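Local coordinates for protein alpha-glucosidase (Pseudoalteromonas sp. K8, PDB 5HQA) that hydrolyses alpha-glucosides as a chloride-activated, calcium-binding family 97 glycoside hydrolase, and is captured here with the inhibitor acarbose, at residues Gly394-Ile399 with Gly412-Asn417; Met297-Lys302 with Lys535-Lys540. All coordinates share one frame; numbering follows the deposited sequence.

Interaction 1: Gly394-Ile399 with Gly412-Asn417; sequences GNIKRI and GQFMVN
Ile-396 and Arg-398 on strand 396-399 face Phe-414 and Met-415 in the first turn of helix 413-417, with the two axes almost perpendicular at 83°. The axes pass 11.0 Å apart, a spacing that side chains alone must bridge. The motif is a beta-hairpin followed by a helix: strand 396-399 pairs with strand 405-408, and the chain then turns at Gly-412, the N-cap, into the helix. This excursion sits within the TIM-barrel-like catalytic domain, between parallel strands 384-388 and 432-435.

Alternate residues of the strand turn the same way, so Ile-396 and Arg-398 both point at the helix while Lys-397 points away. Phe-414 holds its ring across the gap because CG is anti to the backbone N (chi1 169°). Over one face of this ring lies the aliphatic part of Arg-398, in a CH-pi contact that puts CD 3.5 Å from the Phe-414 ring centroid. CD is displaced toward the rim, and its nearest ring atom is Phe-414 CZ at 3.4 Å. The guanidinium plane is tilted 39° from the ring, and its cation-pi attraction is at most weak; its charge is met instead by a salt bridge from NE to Glu-408 on the partner strand. With an alanine at Phe-414, the Arg-398 methylenes would probably lose the ring face they lie on, and a gap would open under CD.

At the other end, Ile-396 brings CG2 to the edge of the Phe-414 ring, and Val-363 of helix 363-379 also touches this cluster. The Ile-396 side chain is about 7 Å from that of Glu-437, a calcium ligand. Met-415, bent at chi2 and chi3, comes tip to tip with Ile-396, its SD 3.8 Å from Ile-396 CG2.

Interaction 2: Met297-Lys302 with Lys535-Lys540; sequences MDFAAK and KNYLAK
The phenolic OH of Tyr-537 is gripped twice: it donates a hydrogen bond to Gly-493 O and accepts one from Asp-532 N. Two polar bonds thus fix the far end of a buried side chain whose CB meets Phe-299. The ring that carries this OH is itself lodged among aromatics, stacked with Phe-544 and edge-to-face with Phe-495.

Against the CB end of Tyr-537 comes Phe-299 from the other helix. The helix backbones stay well apart, Phe-299 CA being 9.6 Å from Lys-535 CA. With chi1 at -178° the phenylalanine ring swings out opposite the backbone N, toward segment 535-540. It arrives edge first: CZ lies 4.0 Å from Tyr-537 CB, near the plane of the phenylalanine ring. The two aromatic side chains run at about a right angle to each other, and the contact is made by an edge and a methylene group rather than by stacked rings.

In the TIM-barrel-like catalytic domain, the last strand of the parallel sheet, 527-529, pairs with the first, 264-269. Helix 290-303 comes after strand 264-269 and the short helix 271-274, and helix 534-538 follows strand 527-529, so Phe-299 reaches from the early helix to the late one. The same side chain also touches Ile-267 on strand 264-269.

Leu-538 borders Phe-299 beside Tyr-537, on the solvent side, and it too meets the edge of the ring. The two side chains lie alongside, pointing opposite ways, with Leu-538 CD2 3.7 Å from Phe-299 CE1. The branch carbon follows closely, Leu-538 CG lying 3.9 Å from the same CE1.

How the interactions relate
Both contacts belong to the catalytic domain, yet their centres are 39 Å apart and their nearest atoms about 29 Å, so they do not touch. Both segments of interaction 1 fall between those of interaction 2 in the sequence: 297-302, 394-399, 412-417, 535-540. The two illustrate local and distant closure. Interaction 1 ties a hairpin to the helix just after it, across 12 intervening residues, in an excursion whose Ile-396 side chain is about 12 Å from the calcium and from the bound inhibitor. Interaction 2, away from the annotated sites, lies where the first and last strands of the parallel barrel sheet pair, joining early and late parts of the domain across 232 residues.

Interaction 1: Gly394-Ile399 with Gly412-Asn417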
loop_
_atom_site.group_PDB
_atom_site.type_symbol
_atom_site.label_atom_id
_atom_site.label_comp_id
_atom_site.label_asym_id
_atom_site.label_seq_id
_atom_site.Cartn_x
_atom_site.Cartn_y
_atom_site.Cartn_z
ATOM N N GLY A 394 0.086 -16.939 -9.300
ATOM C CA GLY A 394 -0.292 -18.329 -9.124
ATOM C C GLY A 394 0.854 -19.302 -8.950
ATOM O O GLY A 394 0.613 -20.513 -8.947
ATOM N N ASN A 395 2.097 -18.827 -8.793
ATOM C CA ASN A 395 3.250 -19.727 -8.754
ATOM C C ASN A 395 4.071 -19.603 -7.471
ATOM O O ASN A 395 5.265 -19.915 -7.462
ATOM C CB ASN A 395 4.133 -19.518 -9.981
ATOM C CG ASN A 395 3.569 -20.199 -11.197
ATOM O OD1 ASN A 395 3.820 -21.376 -11.421
ATOM N ND2 ASN A 395 2.756 -19.481 -11.964
ATOM N N ILE A 396 3.449 -19.167 -6.373
ATOM C CA ILE A 396 4.014 -19.472 -5.065
ATOM C C ILE A 396 4.208 -20.982 -4.978
ATOM O O ILE A 396 3.334 -21.758 -5.375
ATOM C CB ILE A 396 3.084 -18.967 -3.945
ATOM C CG1 ILE A 396 3.080 -17.434 -3.875
ATOM C CG2 ILE A 396 3.474 -19.589 -2.591
ATOM C CD1 ILE A 396 4.384 -16.835 -3.351
ATOM N N LYS A 397 5.356 -21.409 -4.467
ATOM C CA LYS A 397 5.635 -22.826 -4.276
ATOM C C LYS A 397 5.600 -23.151 -2.788
ATOM O O LYS A 397 6.315 -22.524 -1.994
ATOM C CB LYS A 397 6.992 -23.199 -4.867
ATOM C CG LYS A 397 7.378 -24.660 -4.661
ATOM C CD LYS A 397 8.761 -24.921 -5.254
ATOM C CE LYS A 397 9.228 -26.324 -4.977
ATOM N NZ LYS A 397 10.515 -26.603 -5.665
ATOM N N ARG A 398 4.765 -24.121 -2.411
ATOM C CA ARG A 398 4.804 -24.696 -1.072
ATOM C C ARG A 398 4.952 -26.206 -1.185
ATOM O O ARG A 398 4.622 -26.810 -2.207
ATOM C CB ARG A 398 3.553 -24.353 -0.255
ATOM C CG ARG A 398 2.295 -25.040 -0.750
ATOM C CD ARG A 398 1.077 -24.641 0.073
ATOM N NE ARG A 398 -0.127 -25.306 -0.414
ATOM C CZ ARG A 398 -0.647 -26.400 0.134
ATOM N NH1 ARG A 398 -1.744 -26.937 -0.383
ATOM N NH2 ARG A 398 -0.076 -26.949 1.202
ATOM N N ILE A 399 5.477 -26.807 -0.121
ATOM C CA ILE A 399 5.583 -28.255 0.001
ATOM C C ILE A 399 4.540 -28.685 1.019
ATOM O O ILE A 399 4.562 -28.214 2.163
ATOM C CB ILE A 399 6.990 -28.687 0.435
ATOM C CG1 ILE A 399 8.046 -28.110 -0.508
ATOM C CG2 ILE A 399 7.082 -30.195 0.469
ATOM C CD1 ILE A 399 7.937 -28.607 -1.930
ATOM N N GLY A 412 -4.195 -15.804 -2.055
ATOM C CA GLY A 412 -5.124 -16.762 -1.493
ATOM C C GLY A 412 -5.043 -16.824 0.033
ATOM O O GLY A 412 -4.174 -16.221 0.667
ATOM N N GLN A 413 -5.982 -17.572 0.626
ATOM C CA GLN A 413 -5.987 -17.750 2.080
ATOM C C GLN A 413 -4.654 -18.299 2.587
ATOM O O GLN A 413 -4.150 -17.861 3.630
ATOM C CB GLN A 413 -7.133 -18.677 2.489
ATOM C CG GLN A 413 -7.173 -19.017 3.976
ATOM C CD GLN A 413 -8.278 -20.001 4.302
ATOM O OE1 GLN A 413 -8.668 -20.814 3.461
ATOM N NE2 GLN A 413 -8.800 -19.927 5.520
ATOM N N PHE A 414 -4.066 -19.259 1.867
ATOM C CA PHE A 414 -2.794 -19.826 2.308
ATOM C C PHE A 414 -1.737 -18.740 2.487
ATOM O O PHE A 414 -1.075 -18.665 3.529
ATOM C CB PHE A 414 -2.292 -20.881 1.317
ATOM C CG PHE A 414 -0.878 -21.305 1.590
ATOM C CD1 PHE A 414 -0.598 -22.197 2.625
ATOM C CD2 PHE A 414 0.182 -20.765 0.863
ATOM C CE1 PHE A 414 0.714 -22.563 2.908
ATOM C CE2 PHE A 414 1.499 -21.128 1.147
ATOM C CZ PHE A 414 1.760 -22.026 2.168
ATOM N N MET A 415 -1.547 -17.897 1.466
ATOM C CA MET A 415 -0.502 -16.879 1.557
ATOM C C MET A 415 -0.895 -15.756 2.506
ATOM O O MET A 415 -0.031 -15.198 3.199
ATOM C CB MET A 415 -0.161 -16.322 0.172
ATOM C CG MET A 415 0.852 -17.196 -0.574
ATOM S SD MET A 415 2.398 -17.413 0.347
ATOM C CE MET A 415 3.014 -15.736 0.471
ATOM N N VAL A 416 -2.184 -15.396 2.548
ATOM C CA VAL A 416 -2.639 -14.413 3.534
ATOM C C VAL A 416 -2.169 -14.823 4.925
ATOM O O VAL A 416 -1.596 -14.021 5.672
ATOM C CB VAL A 416 -4.170 -14.249 3.468
ATOM C CG1 VAL A 416 -4.707 -13.584 4.749
ATOM C CG2 VAL A 416 -4.564 -13.447 2.228
ATOM N N ASN A 417 -2.344 -16.101 5.262
ATOM C CA ASN A 417 -1.891 -16.594 6.557
ATOM C C ASN A 417 -0.371 -16.677 6.635
ATOM O O ASN A 417 0.211 -16.448 7.706
ATOM C CB ASN A 417 -2.516 -17.962 6.838
ATOM C CG ASN A 417 -4.000 -17.864 7.150
ATOM O OD1 ASN A 417 -4.481 -16.800 7.551
ATOM N ND2 ASN A 417 -4.735 -18.964 6.960
#

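Interaction 2: Met297-Lys302 with Lys535-Lys540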
loop_
_atom_site.group_PDB
_atom_site.type_symbol
_atom_site.label_atom_id
_atom_site.label_comp_id
_atom_site.label_asym_id
_atom_site.label_seq_id
_atom_site.Cartn_x
_atom_site.Cartn_y
_atom_site.Cartn_z
ATOM N N MET A 297 27.254 2.617 4.970
ATOM C CA MET A 297 26.978 3.022 6.346
ATOM C C MET A 297 27.635 4.352 6.673
ATOM O O MET A 297 27.043 5.186 7.371
ATOM C CB MET A 297 27.445 1.945 7.325
ATOM C CG MET A 297 26.499 0.760 7.390
ATOM S SD MET A 297 27.279 -0.673 8.158
ATOM C CE MET A 297 26.250 -0.914 9.549
ATOM N N ASP A 298 28.862 4.565 6.187
ATOM C CA ASP A 298 29.526 5.853 6.380
ATOM C C ASP A 298 28.702 6.977 5.774
ATOM O O ASP A 298 28.511 8.028 6.392
ATOM C CB ASP A 298 30.926 5.835 5.760
ATOM C CG ASP A 298 31.899 4.947 6.517
ATOM O OD1 ASP A 298 31.680 4.699 7.725
ATOM O OD2 ASP A 298 32.900 4.512 5.903
ATOM N N PHE A 299 28.211 6.769 4.551
ATOM C CA PHE A 299 27.375 7.768 3.898
ATOM C C PHE A 299 26.100 8.011 4.694
ATOM O O PHE A 299 25.710 9.161 4.930
ATOM C CB PHE A 299 27.052 7.309 2.470
ATOM C CG PHE A 299 26.221 8.287 1.678
ATOM C CD1 PHE A 299 26.829 9.271 0.913
ATOM C CD2 PHE A 299 24.829 8.207 1.682
ATOM C CE1 PHE A 299 26.068 10.165 0.177
ATOM C CE2 PHE A 299 24.065 9.100 0.952
ATOM C CZ PHE A 299 24.689 10.083 0.194
ATOM N N ALA A 300 25.432 6.931 5.112
ATOM C CA ALA A 300 24.206 7.074 5.893
ATOM C C ALA A 300 24.458 7.842 7.183
ATOM O O ALA A 300 23.663 8.714 7.560
ATOM C CB ALA A 300 23.609 5.701 6.198
ATOM N N ALA A 301 25.565 7.548 7.868
ATOM C CA ALA A 301 25.860 8.253 9.112
ATOM C C ALA A 301 26.089 9.739 8.861
ATOM O O ALA A 301 25.649 10.585 9.647
ATOM C CB ALA A 301 27.076 7.630 9.800
ATOM N N LYS A 302 26.768 10.077 7.763
ATOM C CA LYS A 302 27.086 11.476 7.508
ATOM C C LYS A 302 25.853 12.275 7.097
ATOM O O LYS A 302 25.735 13.455 7.449
ATOM C CB LYS A 302 28.177 11.574 6.439
ATOM C CG LYS A 302 28.558 12.991 6.057
ATOM C CD LYS A 302 29.778 13.018 5.151
ATOM C CE LYS A 302 30.183 14.455 4.835
ATOM N NZ LYS A 302 31.521 14.509 4.186
ATOM N N LYS A 535 27.007 8.358 -4.800
ATOM C CA LYS A 535 27.722 9.364 -5.579
ATOM C C LYS A 535 26.764 10.264 -6.347
ATOM O O LYS A 535 27.099 11.420 -6.635
ATOM C CB LYS A 535 28.703 8.695 -6.540
ATOM C CG LYS A 535 28.035 7.870 -7.618
ATOM C CD LYS A 535 29.064 7.254 -8.561
ATOM C CE LYS A 535 28.375 6.438 -9.647
ATOM N NZ LYS A 535 29.350 5.819 -10.587
ATOM N N ASN A 536 25.573 9.762 -6.686
ATOM C CA ASN A 536 24.630 10.587 -7.432
ATOM C C ASN A 536 23.987 11.645 -6.547
ATOM O O ASN A 536 23.595 12.709 -7.040
ATOM C CB ASN A 536 23.589 9.695 -8.095
ATOM C CG ASN A 536 24.190 8.873 -9.208
ATOM O OD1 ASN A 536 25.160 9.308 -9.828
ATOM N ND2 ASN A 536 23.645 7.680 -9.456
ATOM N N TYR A 537 23.895 11.389 -5.243
ATOM C CA TYR A 537 23.445 12.429 -4.322
ATOM C C TYR A 537 24.546 13.454 -4.081
ATOM O O TYR A 537 24.274 14.658 -3.998
ATOM C CB TYR A 537 22.995 11.796 -3.010
ATOM C CG TYR A 537 21.761 10.945 -3.176
ATOM C CD1 TYR A 537 20.613 11.466 -3.763
ATOM C CD2 TYR A 537 21.742 9.617 -2.765
ATOM C CE1 TYR A 537 19.474 10.697 -3.921
ATOM C CE2 TYR A 537 20.602 8.836 -2.925
ATOM C CZ TYR A 537 19.471 9.386 -3.500
ATOM O OH TYR A 537 18.325 8.631 -3.661
ATOM N N LEU A 538 25.795 12.995 -3.961
ATOM C CA LEU A 538 26.913 13.914 -3.765
ATOM C C LEU A 538 27.082 14.865 -4.943
ATOM O O LEU A 538 27.653 15.952 -4.777
ATOM C CB LEU A 538 28.205 13.126 -3.536
ATOM C CG LEU A 538 28.248 12.236 -2.289
ATOM C CD1 LEU A 538 29.560 11.454 -2.225
ATOM C CD2 LEU A 538 28.057 13.069 -1.046
ATOM N N ALA A 539 26.598 14.483 -6.125
ATOM C CA ALA A 539 26.665 15.364 -7.285
ATOM C C ALA A 539 25.648 16.499 -7.221
ATOM O O ALA A 539 25.812 17.492 -7.939
ATOM C CB ALA A 539 26.453 14.556 -8.572
ATOM N N LYS A 540 24.602 16.374 -6.397
ATOM C CA LYS A 540 23.518 17.358 -6.342
ATOM C C LYS A 540 23.169 17.667 -4.888
ATOM O O LYS A 540 22.053 17.402 -4.430
ATOM C CB LYS A 540 22.289 16.847 -7.094
ATOM C CG LYS A 540 22.509 16.553 -8.586
ATOM C CD LYS A 540 21.179 16.147 -9.229
ATOM C CE LYS A 540 21.266 16.050 -10.746
ATOM N NZ LYS A 540 21.941 14.804 -11.183
#